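Local coordinates for protein dihydrofolate reductase, putative (Aspergillus flavus, PDB 6DRS) that probably reduces dihydrofolate to tetrahydrofolate with NADPH, and here binds an antifolate inhibitor together with NADP, at residues V47-P52 with G78-V83; K65-V70 with L74-K79; S42-V47 with F154-A159; G55-M60 with G124-A129. All blocks are in the same frame, centred on the assembly; numbering follows the deposited sequence.

Contact 1: residues V47-P52 with G78-V83; sequences VTTRPP and GKRINV. With SO4 (sulfate ion), chain D; SO4 (sulfate ion), chain E.
T48 and T49, at the C-terminal end of helix 38-49, meet R80 beside strand 81-85 of the alpha/beta dihydrofolate reductase fold. R80 NH1 donates to T48 OG1 (2.7 Å, 143° at the hydrogen), with the oxygen tilted somewhat from the guanidinium plane. T49 OG1 instead lies over one face of that plane, 3.2 Å from R80 NE, at too poor an angle to be a hydrogen bond; its own bond is to A45 O, one helical turn back. The methyl of T49, CG2, rests on K79 CB at 3.6 Å. T48 OG1 sits between the backbone N and the carbonyl carbon (chi1 54°), near the carbonyls of F44 and A45, to which it is also bonded.

Behind this shell, the R80 chain is bent at chi2 and chi3, and NE and NH2 grip G78 O side-on at 3.0 and 2.9 Å. This side-on pair of hydrogen bonds fixes the rotation of the guanidinium and leaves NH1 for T48 and, weakly, the nitrile nitrogen of the inhibitor. In this family an arginine receives the glutamate carboxylate of folate; R80 is consistent with that position, and here it lines the inhibitor pocket. A water bridges the two backbones, donating to T49 O at 2.6 Å and to K79 O at 2.9 Å.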
# COMPACT_ATOMS: atom_id res chain seq x y z
N VAL A 47 -2.84 -6.17 -6.06
CA VAL A 47 -3.88 -5.21 -5.80
C VAL A 47 -3.46 -3.79 -6.21
O VAL A 47 -4.26 -3.09 -6.82
CB VAL A 47 -4.37 -5.31 -4.35
CG1 VAL A 47 -5.29 -4.16 -3.98
CG2 VAL A 47 -5.04 -6.67 -4.18
N THR A 48 -2.24 -3.37 -5.90
CA THR A 48 -1.89 -1.95 -6.15
C THR A 48 -1.61 -1.74 -7.64
O THR A 48 -1.70 -0.62 -8.13
CB THR A 48 -0.67 -1.51 -5.34
OG1 THR A 48 0.38 -2.43 -5.62
CG2 THR A 48 -0.94 -1.39 -3.86
N THR A 49 -1.28 -2.80 -8.36
CA THR A 49 -0.95 -2.73 -9.79
C THR A 49 -2.22 -2.79 -10.66
O THR A 49 -2.34 -2.05 -11.64
CB THR A 49 0.01 -3.85 -10.19
OG1 THR A 49 1.10 -3.77 -9.26
CG2 THR A 49 0.54 -3.66 -11.60
N ARG A 50 -3.17 -3.64 -10.26
CA ARG A 50 -4.35 -4.00 -11.07
C ARG A 50 -5.17 -2.76 -11.46
O ARG A 50 -5.86 -2.17 -10.60
CB ARG A 50 -5.20 -4.95 -10.22
CG ARG A 50 -6.39 -5.52 -10.97
CD ARG A 50 -7.25 -6.51 -10.20
NE ARG A 50 -6.50 -7.76 -10.09
CZ ARG A 50 -6.09 -8.30 -8.94
NH1 ARG A 50 -5.35 -9.40 -8.97
NH2 ARG A 50 -6.41 -7.77 -7.77
N PRO A 51 -5.20 -2.40 -12.76
CA PRO A 51 -5.98 -1.26 -13.29
C PRO A 51 -7.49 -1.53 -13.19
O PRO A 51 -7.93 -2.67 -13.39
CB PRO A 51 -5.62 -1.19 -14.78
CG PRO A 51 -4.31 -1.92 -14.87
CD PRO A 51 -4.52 -3.06 -13.89
N PRO A 52 -8.28 -0.50 -12.85
CA PRO A 52 -9.74 -0.66 -12.74
C PRO A 52 -10.40 -0.69 -14.13
O PRO A 52 -11.57 -1.04 -14.23
CB PRO A 52 -10.21 0.59 -11.96
CG PRO A 52 -9.16 1.64 -12.31
CD PRO A 52 -7.87 0.86 -12.48
N GLY A 78 7.55 -0.95 -9.76
CA GLY A 78 7.16 -1.00 -11.16
C GLY A 78 5.66 -1.13 -11.37
O GLY A 78 4.90 -1.72 -10.56
N LYS A 79 5.23 -0.54 -12.50
CA LYS A 79 3.91 -0.74 -13.06
C LYS A 79 2.88 0.05 -12.27
O LYS A 79 1.68 -0.19 -12.42
CB LYS A 79 3.51 -2.22 -13.12
CG LYS A 79 4.28 -3.01 -14.16
CD LYS A 79 4.00 -4.47 -14.15
CE LYS A 79 4.98 -5.19 -15.05
NZ LYS A 79 4.35 -6.40 -15.61
N ARG A 80 3.36 1.00 -11.47
CA ARG A 80 2.47 1.92 -10.81
C ARG A 80 3.06 3.34 -10.88
O ARG A 80 4.23 3.52 -11.19
CB ARG A 80 2.27 1.50 -9.36
CG ARG A 80 1.28 0.36 -9.15
CD ARG A 80 1.71 -0.52 -8.01
NE ARG A 80 2.94 -1.27 -8.30
CZ ARG A 80 3.54 -2.13 -7.47
NH1 ARG A 80 3.00 -2.45 -6.30
NH2 ARG A 80 4.68 -2.69 -7.84
N ILE A 81 2.26 4.33 -10.60
CA ILE A 81 2.76 5.69 -10.40
C ILE A 81 3.09 5.83 -8.90
O ILE A 81 2.23 5.64 -8.05
CB ILE A 81 1.66 6.69 -10.82
CG1 ILE A 81 1.33 6.56 -12.31
CG2 ILE A 81 2.03 8.12 -10.42
CD1 ILE A 81 -0.07 7.00 -12.67
N ASN A 82 4.36 6.08 -8.59
CA ASN A 82 4.79 6.22 -7.23
C ASN A 82 4.76 7.70 -6.89
O ASN A 82 5.30 8.53 -7.63
CB ASN A 82 6.19 5.65 -7.05
CG ASN A 82 6.26 4.15 -7.25
OD1 ASN A 82 6.57 3.43 -6.31
ND2 ASN A 82 6.03 3.67 -8.46
N VAL A 83 4.07 8.06 -5.81
CA VAL A 83 3.97 9.47 -5.45
C VAL A 83 4.56 9.66 -4.05
O VAL A 83 3.96 9.20 -3.07
CB VAL A 83 2.53 10.00 -5.54
CG1 VAL A 83 2.49 11.50 -5.28
CG2 VAL A 83 1.89 9.67 -6.88
S SO4 D . -5.76 -9.89 -12.64
O1 SO4 D . -7.22 -10.08 -12.42
O2 SO4 D . -5.35 -10.47 -13.94
O3 SO4 D . -5.00 -10.59 -11.58
O4 SO4 D . -5.47 -8.43 -12.61
S SO4 E . 8.47 -4.52 -11.75
O1 SO4 E . 8.24 -5.85 -11.13
O2 SO4 E . 7.21 -4.07 -12.39
O3 SO4 E . 9.54 -4.61 -12.77
O4 SO4 E . 8.87 -3.57 -10.68
O HOH W 1 -1.17 0.18 -12.09

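Contact 2: residues K65-V70 with L74-K79; sequences KTYDSV and LRPLGK. With NAP (NADP nicotinamide-adenine-dinucleotide phosphate), chain H; SO4 (sulfate ion), chain E.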
# COMPACT_ATOMS: atom_id res chain seq x y z
N LYS A 65 9.57 8.18 4.05
CA LYS A 65 10.23 7.10 4.79
C LYS A 65 9.79 5.74 4.25
O LYS A 65 10.61 4.80 4.14
CB LYS A 65 9.97 7.23 6.30
CG LYS A 65 10.90 8.21 7.00
CD LYS A 65 10.35 8.65 8.34
CE LYS A 65 11.35 9.35 9.23
NZ LYS A 65 10.64 10.30 10.13
N THR A 66 8.52 5.63 3.87
CA THR A 66 8.03 4.40 3.26
C THR A 66 8.69 4.20 1.89
O THR A 66 9.13 3.10 1.56
CB THR A 66 6.50 4.39 3.16
OG1 THR A 66 5.97 4.45 4.48
CG2 THR A 66 5.98 3.15 2.46
N TYR A 67 8.81 5.29 1.12
CA TYR A 67 9.61 5.16 -0.11
C TYR A 67 10.98 4.56 0.21
O TYR A 67 11.40 3.60 -0.43
CB TYR A 67 9.73 6.49 -0.86
CG TYR A 67 10.52 6.37 -2.13
CD1 TYR A 67 9.95 5.86 -3.30
CD2 TYR A 67 11.85 6.78 -2.20
CE1 TYR A 67 10.67 5.77 -4.48
CE2 TYR A 67 12.59 6.66 -3.36
CZ TYR A 67 11.99 6.17 -4.52
OH TYR A 67 12.70 6.09 -5.68
N ASP A 68 11.66 5.11 1.22
CA ASP A 68 13.03 4.68 1.57
C ASP A 68 13.04 3.24 2.07
O ASP A 68 14.01 2.53 1.88
CB ASP A 68 13.67 5.65 2.57
CG ASP A 68 14.10 6.96 1.93
OD1 ASP A 68 14.13 7.02 0.69
OD2 ASP A 68 14.41 7.92 2.69
N SER A 69 11.94 2.79 2.68
CA SER A 69 11.84 1.44 3.23
C SER A 69 11.91 0.37 2.15
O SER A 69 12.28 -0.77 2.46
CB SER A 69 10.61 1.25 4.06
OG SER A 69 9.46 1.15 3.24
N VAL A 70 11.54 0.71 0.91
CA VAL A 70 11.69 -0.25 -0.20
C VAL A 70 13.16 -0.29 -0.60
O VAL A 70 13.76 0.76 -0.77
CB VAL A 70 10.85 0.16 -1.42
CG1 VAL A 70 10.74 -0.99 -2.41
CG2 VAL A 70 9.47 0.67 -1.03
N LEU A 74 14.59 -2.14 -6.14
CA LEU A 74 13.20 -2.41 -6.43
C LEU A 74 12.43 -1.10 -6.58
O LEU A 74 11.26 -1.09 -6.90
CB LEU A 74 12.60 -3.27 -5.31
CG LEU A 74 13.04 -4.74 -5.24
CD1 LEU A 74 11.92 -5.60 -4.67
CD2 LEU A 74 13.47 -5.29 -6.60
N ARG A 75 13.06 0.05 -6.38
CA ARG A 75 12.20 1.22 -6.40
C ARG A 75 12.67 2.22 -7.47
O ARG A 75 13.83 2.15 -7.90
CB ARG A 75 12.11 1.81 -4.99
CG ARG A 75 13.16 2.86 -4.68
CD ARG A 75 13.30 3.12 -3.20
NE ARG A 75 14.52 3.90 -3.06
CZ ARG A 75 15.36 3.82 -2.05
NH1 ARG A 75 15.17 2.94 -1.08
NH2 ARG A 75 16.41 4.63 -2.00
N PRO A 76 11.80 3.14 -7.93
CA PRO A 76 10.35 3.18 -7.62
C PRO A 76 9.64 1.89 -8.09
O PRO A 76 10.12 1.22 -8.99
CB PRO A 76 9.80 4.41 -8.37
CG PRO A 76 11.03 5.17 -8.81
CD PRO A 76 12.07 4.09 -9.00
N LEU A 77 8.57 1.50 -7.41
CA LEU A 77 7.96 0.17 -7.62
C LEU A 77 7.29 0.12 -9.01
O LEU A 77 6.56 1.05 -9.41
CB LEU A 77 6.95 -0.04 -6.48
CG LEU A 77 7.56 -0.42 -5.13
CD1 LEU A 77 6.48 -0.43 -4.07
CD2 LEU A 77 8.22 -1.79 -5.20
N GLY A 78 7.55 -0.95 -9.76
CA GLY A 78 7.16 -1.00 -11.16
C GLY A 78 5.66 -1.13 -11.37
O GLY A 78 4.90 -1.72 -10.56
N LYS A 79 5.23 -0.54 -12.50
CA LYS A 79 3.91 -0.74 -13.06
C LYS A 79 2.88 0.05 -12.27
O LYS A 79 1.68 -0.19 -12.42
CB LYS A 79 3.51 -2.22 -13.12
CG LYS A 79 4.28 -3.01 -14.16
CD LYS A 79 4.00 -4.47 -14.15
CE LYS A 79 4.98 -5.19 -15.05
NZ LYS A 79 4.35 -6.40 -15.61
PA NAP H . 5.92 7.86 6.55
O1A NAP H . 6.12 6.75 5.56
O2A NAP H . 4.63 8.47 6.99
O5B NAP H . 6.90 9.08 6.12
C5B NAP H . 7.20 10.22 6.95
C4B NAP H . 7.82 11.24 6.03
O4B NAP H . 6.85 11.66 5.07
C3B NAP H . 8.25 12.53 6.72
O3B NAP H . 9.57 12.39 7.26
C2B NAP H . 8.20 13.52 5.57
O2B NAP H . 9.29 13.28 4.67
C1B NAP H . 7.00 13.05 4.77
N9A NAP H . 5.79 13.73 5.21
C8A NAP H . 5.01 13.20 6.17
N7A NAP H . 3.96 14.01 6.40
C5A NAP H . 4.05 15.07 5.57
C6A NAP H . 3.25 16.29 5.31
N6A NAP H . 2.12 16.45 6.02
N1A NAP H . 3.64 17.18 4.38
C2A NAP H . 4.77 16.95 3.69
N3A NAP H . 5.56 15.86 3.88
C4A NAP H . 5.27 14.89 4.79
O3 NAP H . 6.82 7.42 7.85
PN NAP H . 6.37 6.64 9.20
O1N NAP H . 5.05 7.08 9.68
O2N NAP H . 7.61 6.79 10.06
O5D NAP H . 6.28 5.12 8.70
C5D NAP H . 7.40 4.48 8.15
C4D NAP H . 7.36 3.12 8.82
O4D NAP H . 6.07 2.55 8.59
C3D NAP H . 8.38 2.12 8.32
O3D NAP H . 8.77 1.31 9.47
C2D NAP H . 7.59 1.31 7.33
O2D NAP H . 8.14 0.02 7.20
C1D NAP H . 6.21 1.27 7.97
N1N NAP H . 5.14 1.02 6.98
C2N NAP H . 4.39 -0.09 7.14
C3N NAP H . 3.36 -0.42 6.23
C7N NAP H . 2.52 -1.68 6.45
O7N NAP H . 1.55 -1.92 5.73
N7N NAP H . 2.87 -2.51 7.45
C4N NAP H . 3.16 0.42 5.12
C5N NAP H . 3.96 1.56 4.99
C6N NAP H . 4.96 1.84 5.92
P2B NAP H . 10.65 14.13 4.76
O1X NAP H . 11.31 13.74 6.07
O2X NAP H . 11.47 13.55 3.63
O3X NAP H . 10.06 15.51 4.72
S SO4 E . 8.47 -4.52 -11.75
O1 SO4 E . 8.24 -5.85 -11.13
O2 SO4 E . 7.21 -4.07 -12.39
O3 SO4 E . 9.54 -4.61 -12.77
O4 SO4 E . 8.87 -3.57 -10.68
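R75 reaches back from the 74-79 loop across Y67 to the end of helix 64-69, its chain extended from CG to NE. At the base, CB lies against V70 CG1 (4.0 Å), the two side chains running antiparallel. CG comes next, 3.4 Å from Y67 OH. CD then sits over the face of the tyrosine ring in a CH-pi contact, 3.8 Å from the ring centroid and 20° off its normal. NE passes the rim at Y67 CE2 (3.4 Å). At the tip, NH1 donates to V70 O at 2.6 Å (146° at the hydrogen), approaching nearly along the C=O axis with the oxygen close to the guanidinium plane. NH2 turns to a salt bridge with E99 of helix 89-116.

D68 OD1 lies above the guanidinium, 4.3 Å from R75 NH2: an electrostatic approach only, with no N-H aimed at the oxygen, whose salt bridge is to R95. The Y67 ring, CG anti to the backbone N (chi1 -179°), lies alongside P76, which follows a cis peptide bond, and the Y67 OH is hydrogen-bonded to E99. Beside R75 CB, V70 CG1 touches CD2 of L77, a residue that reaches the inhibitor. From the same helix, T66 OG1 donates to O1A of NADP.

E99 thus takes both the R75 tip and the Y67 hydroxyl, tying loop and helix to helix 89-116. The carboxylates of D68 and E99 probably balance the charges of the neighbouring R75 and R95.

Contact 3: residues S42-V47 with F154-A159; sequences SFFARV and FVIGGA. With H8A (3-{[(3R)-7,9-diamino-3-methyl-2,3-dihydrofuro[2,3-f]quinazolin-4-yl]oxy}benzonitrile), chain G.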
# COMPACT_ATOMS: atom_id res chain seq x y z
N SER A 42 2.67 -10.42 -2.37
CA SER A 42 2.11 -10.64 -3.68
C SER A 42 0.70 -10.02 -3.75
O SER A 42 0.30 -9.44 -4.79
CB SER A 42 2.18 -12.10 -4.08
OG SER A 42 1.29 -12.88 -3.30
N PHE A 43 -0.03 -10.10 -2.64
CA PHE A 43 -1.34 -9.52 -2.55
C PHE A 43 -1.23 -8.00 -2.71
O PHE A 43 -2.00 -7.38 -3.45
CB PHE A 43 -2.05 -9.91 -1.24
CG PHE A 43 -3.34 -9.15 -0.98
CD1 PHE A 43 -4.56 -9.60 -1.50
CD2 PHE A 43 -3.36 -8.01 -0.19
CE1 PHE A 43 -5.74 -8.92 -1.23
CE2 PHE A 43 -4.53 -7.32 0.06
CZ PHE A 43 -5.73 -7.77 -0.46
N PHE A 44 -0.28 -7.41 -2.01
CA PHE A 44 -0.08 -5.96 -2.09
C PHE A 44 0.27 -5.57 -3.54
O PHE A 44 -0.21 -4.57 -4.03
CB PHE A 44 1.01 -5.48 -1.14
CG PHE A 44 1.44 -4.04 -1.36
CD1 PHE A 44 0.74 -2.99 -0.77
CD2 PHE A 44 2.55 -3.74 -2.15
CE1 PHE A 44 1.13 -1.67 -0.97
CE2 PHE A 44 2.93 -2.42 -2.35
CZ PHE A 44 2.22 -1.39 -1.76
N ALA A 45 1.12 -6.38 -4.17
CA ALA A 45 1.63 -6.10 -5.49
C ALA A 45 0.48 -6.18 -6.51
O ALA A 45 0.23 -5.21 -7.24
CB ALA A 45 2.78 -7.02 -5.84
N ARG A 46 -0.27 -7.28 -6.49
CA ARG A 46 -1.37 -7.51 -7.46
C ARG A 46 -2.43 -6.43 -7.29
O ARG A 46 -2.87 -5.87 -8.27
CB ARG A 46 -2.03 -8.88 -7.31
CG ARG A 46 -1.11 -10.04 -7.63
CD ARG A 46 -1.99 -11.28 -7.67
NE ARG A 46 -2.71 -11.47 -6.42
CZ ARG A 46 -2.23 -12.07 -5.34
NH1 ARG A 46 -1.05 -12.67 -5.36
NH2 ARG A 46 -2.95 -12.09 -4.23
N VAL A 47 -2.84 -6.17 -6.06
CA VAL A 47 -3.88 -5.21 -5.80
C VAL A 47 -3.46 -3.79 -6.21
O VAL A 47 -4.26 -3.09 -6.82
CB VAL A 47 -4.37 -5.31 -4.35
CG1 VAL A 47 -5.29 -4.16 -3.98
CG2 VAL A 47 -5.04 -6.67 -4.18
N PHE A 154 -4.18 4.53 -4.24
CA PHE A 154 -3.95 3.87 -2.97
C PHE A 154 -3.06 4.76 -2.11
O PHE A 154 -2.08 5.31 -2.63
CB PHE A 154 -3.19 2.56 -3.18
CG PHE A 154 -4.05 1.50 -3.81
CD1 PHE A 154 -4.89 0.73 -3.03
CD2 PHE A 154 -4.07 1.34 -5.20
CE1 PHE A 154 -5.72 -0.22 -3.63
CE2 PHE A 154 -4.88 0.38 -5.78
CZ PHE A 154 -5.70 -0.40 -5.00
N VAL A 155 -3.38 4.87 -0.83
CA VAL A 155 -2.44 5.42 0.15
C VAL A 155 -1.72 4.25 0.83
O VAL A 155 -2.37 3.47 1.52
CB VAL A 155 -3.17 6.28 1.19
CG1 VAL A 155 -2.25 6.68 2.35
CG2 VAL A 155 -3.78 7.50 0.53
N ILE A 156 -0.41 4.10 0.57
CA ILE A 156 0.32 2.90 0.99
C ILE A 156 1.14 3.14 2.27
O ILE A 156 1.93 2.25 2.64
CB ILE A 156 1.17 2.30 -0.15
CG1 ILE A 156 2.39 3.15 -0.50
CG2 ILE A 156 0.26 2.07 -1.35
CD1 ILE A 156 3.52 2.38 -1.16
N GLY A 157 0.95 4.27 2.97
CA GLY A 157 1.70 4.50 4.20
C GLY A 157 2.80 5.57 4.10
O GLY A 157 2.99 6.21 3.05
N GLY A 158 3.52 5.78 5.21
CA GLY A 158 3.28 5.06 6.47
C GLY A 158 2.35 5.81 7.41
O GLY A 158 1.39 6.44 6.99
N ALA A 159 2.64 5.73 8.71
CA ALA A 159 1.73 6.24 9.76
C ALA A 159 1.42 7.72 9.53
O ALA A 159 0.28 8.09 9.66
CB ALA A 159 2.30 5.99 11.14
C2 H8A G . 5.00 -3.77 1.67
C3 H8A G . 3.94 -4.65 1.94
C4 H8A G . 2.66 -4.13 2.20
C5 H8A G . 2.43 -2.73 2.22
C6 H8A G . 3.53 -1.89 1.93
C7 H8A G . 4.77 -2.41 1.69
C8 H8A G . 1.15 -2.27 2.46
O1 H8A G . 6.25 -4.25 1.41
C10 H8A G . 0.37 -4.46 2.68
C14 H8A G . 6.80 -4.32 0.14
C15 H8A G . 8.21 -4.43 0.03
C16 H8A G . 8.79 -4.51 -1.25
C17 H8A G . 7.98 -4.48 -2.39
C18 H8A G . 6.57 -4.37 -2.32
N9 H8A G . 0.15 -3.14 2.71
N11 H8A G . 1.61 -4.95 2.47
N12 H8A G . 0.90 -0.84 2.44
N13 H8A G . -0.70 -5.44 2.94
C19 H8A G . 6.01 -4.29 -1.03
C20 H8A G . 5.82 -4.33 -3.42
N21 H8A G . 5.16 -4.25 -4.42
C22 H8A G . 5.74 -1.36 1.45
C23 H8A G . 4.92 -0.11 1.80
O24 H8A G . 3.55 -0.52 1.87
C25 H8A G . 5.95 -1.23 -0.04
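F44 faces I156 and V47 faces F154 across a broad helix-to-strand spacing, with CA atoms 9.4 Å apart for F44 and I156 and 9.5 Å for V47 and F154, so the contact is made chiefly by side chains. F44 puts CG anti to the backbone N (chi1 170°), which turns one face of its ring to the inhibitor and an edge to I156. That face lies on the diaminoquinazoline core, F44 CD1 being 3.3 Å from C8 of the inhibitor. In the ring plane, the CE1 edge meets I156 CG2 at 3.9 Å, and the other edge, at CD2, meets the nitrile nitrogen N21 of the inhibitor at 3.5 Å.

I156 holds CG1 between its backbone N and carbonyl carbon (chi1 71°), and CD1 also comes near the far end of the F44 ring. Its carbonyl O accepts a weak bond from N12 of the inhibitor (3.3 Å); the inhibitor is also hydrogen-bonded to D40 OD1 and I10 O. The F44 face and the I156 carbonyl together suit a flat core carrying amino groups.

One turn along the helix, V47 CG1 packs on F154 CZ at 3.9 Å, the two side chains roughly perpendicular; V47 O lies 3.6 Å from the same CZ. Beyond I156 runs G157-G158, the cis Gly-Gly link known in this family, where G158 N bonds NADP O1A and G158 occupies the N-cap position of helix 159-167. Helix 38-49 therefore lies over strand 150-157, which is flanked in the sheet by strands 7-17 and 57-63, with I10 and M60 from these neighbours also touching the F44 ring.

Contact 4: residues G55-M60 with G124-A129; sequences GTTNAM and GPITDA. With SO4 (sulfate ion), chain F.
T57 points its side chain at the P125-I126 peptide, where the backbones come closest, T57 CA and P125 CA being 4.7 Å apart. Its two branches divide the work. OG1, anti to the carbonyl carbon and beside the backbone N (chi1 -66°), takes a straight hydrogen bond from I126 N (2.8 Å, 160° at the hydrogen), while CG2 reaches past it to lie 3.3 Å from I126 O. The threonine therefore straddles I126, one branch at its N-H and the other at its carbonyl.

P125 packs through CB, 3.3 Å from T57 OG1, and also nears the carbonyl of T56. I126 turns CG1 between its own backbone N and carbonyl carbon (chi1 56°), which sets that branch beside the hydroxyl, with I126 CG1 3.6 Å from T57 OG1. A bound sulfate, probably from the crystallisation liquor, lies beside this pair. T57 OG1 donates to its O2 at 3.0 Å, and I126 CG1 touches its O3 at 3.6 Å. The hydroxyl is thus acceptor for the backbone and donor for the anion, which fixes its proton toward the sulfate.

The pair joins the start of strand 57-63 to the loop before strand 128-132. These parallel strands are not neighbours: strand 81-85 runs between them, N58 pairing with I81 on one flank and D128 with R80 and N82 on the other. T57 leans on I81, I126 reaches F146 of helix 135-146, and P125 meets T49 at the end of helix 38-49.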
# COMPACT_ATOMS: atom_id res chain seq x y z
N GLY A 55 -6.06 0.53 -20.10
CA GLY A 55 -5.33 1.75 -20.42
C GLY A 55 -5.20 2.71 -19.24
O GLY A 55 -5.02 3.89 -19.47
N THR A 56 -5.30 2.24 -17.99
CA THR A 56 -5.06 3.12 -16.84
C THR A 56 -3.92 2.56 -15.98
O THR A 56 -3.54 1.40 -16.09
CB THR A 56 -6.32 3.36 -16.01
OG1 THR A 56 -6.74 2.06 -15.57
CG2 THR A 56 -7.42 4.01 -16.81
N THR A 57 -3.36 3.44 -15.16
CA THR A 57 -2.27 3.06 -14.24
C THR A 57 -2.65 3.53 -12.84
O THR A 57 -3.10 4.67 -12.69
CB THR A 57 -0.92 3.60 -14.70
OG1 THR A 57 -0.58 2.96 -15.94
CG2 THR A 57 0.16 3.31 -13.68
N ASN A 58 -2.50 2.65 -11.84
CA ASN A 58 -2.79 3.04 -10.45
C ASN A 58 -1.62 3.86 -9.92
O ASN A 58 -0.46 3.65 -10.37
CB ASN A 58 -3.01 1.84 -9.54
CG ASN A 58 -4.16 0.97 -10.00
OD1 ASN A 58 -4.98 1.41 -10.81
ND2 ASN A 58 -4.20 -0.26 -9.51
N ALA A 59 -1.95 4.79 -9.01
CA ALA A 59 -0.97 5.55 -8.23
C ALA A 59 -0.94 5.03 -6.78
O ALA A 59 -2.00 4.69 -6.19
CB ALA A 59 -1.32 7.03 -8.24
N MET A 60 0.27 4.97 -6.20
CA MET A 60 0.44 4.74 -4.74
C MET A 60 0.98 6.02 -4.10
O MET A 60 2.02 6.53 -4.49
CB MET A 60 1.40 3.58 -4.49
CG MET A 60 0.84 2.29 -5.01
SD MET A 60 2.04 1.01 -4.74
CE MET A 60 3.45 1.66 -5.64
N GLY A 124 0.13 -2.69 -20.81
CA GLY A 124 0.15 -2.79 -19.37
C GLY A 124 0.33 -1.41 -18.76
O GLY A 124 0.60 -0.43 -19.47
N PRO A 125 0.15 -1.32 -17.45
CA PRO A 125 0.25 -0.03 -16.75
C PRO A 125 1.69 0.50 -16.77
O PRO A 125 2.63 -0.29 -16.90
CB PRO A 125 -0.25 -0.29 -15.32
CG PRO A 125 -0.17 -1.79 -15.16
CD PRO A 125 -0.26 -2.40 -16.54
N ILE A 126 1.86 1.81 -16.66
CA ILE A 126 3.21 2.35 -16.84
C ILE A 126 3.88 2.55 -15.48
O ILE A 126 3.24 2.44 -14.44
CB ILE A 126 3.20 3.61 -17.74
CG1 ILE A 126 2.29 4.72 -17.22
CG2 ILE A 126 2.84 3.21 -19.17
CD1 ILE A 126 2.86 5.50 -16.09
N THR A 127 5.19 2.79 -15.47
CA THR A 127 5.93 3.04 -14.22
C THR A 127 6.34 4.51 -14.19
O THR A 127 6.97 4.99 -15.15
CB THR A 127 7.20 2.19 -14.19
OG1 THR A 127 6.82 0.83 -14.38
CG2 THR A 127 7.98 2.36 -12.91
N ASP A 128 5.99 5.21 -13.11
CA ASP A 128 6.43 6.57 -12.94
C ASP A 128 6.71 6.85 -11.45
O ASP A 128 6.22 6.12 -10.58
CB ASP A 128 5.37 7.55 -13.45
CG ASP A 128 5.91 8.95 -13.73
OD1 ASP A 128 7.14 9.10 -13.90
OD2 ASP A 128 5.10 9.89 -13.74
N ALA A 129 7.45 7.93 -11.17
CA ALA A 129 7.62 8.43 -9.81
C ALA A 129 7.59 9.95 -9.83
O ALA A 129 8.25 10.55 -10.67
CB ALA A 129 8.91 7.93 -9.21
S SO4 F . -1.84 5.13 -18.73
O1 SO4 F . -1.37 3.84 -19.30
O2 SO4 F . -2.41 4.84 -17.41
O3 SO4 F . -0.73 6.11 -18.56
O4 SO4 F . -2.85 5.77 -19.62

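Contacts 1 and 4 lie about 5 Å apart, centre to centre, at the start of parallel strands 57-63, 81-85 and 128-132, and they join through N58 ND2 to R50 O and N82 N to D128 O. Contact 3, about 9 Å from contact 1, uses the same helix 38-49 but crosses to strand 150-157, on the other flank of strand 57-63. Contact 2 sits about 12 Å from contact 1, sharing G78 and K79. Along the chain, contact 3 closes the widest loop, enclosing the other three, while contacts 1 and 4 alternate. Helix 38-49, the 74-80 loop and strand 150-157 thereby contribute walls of the inhibitor pocket, with the cofactor touched by contacts 2 and 3.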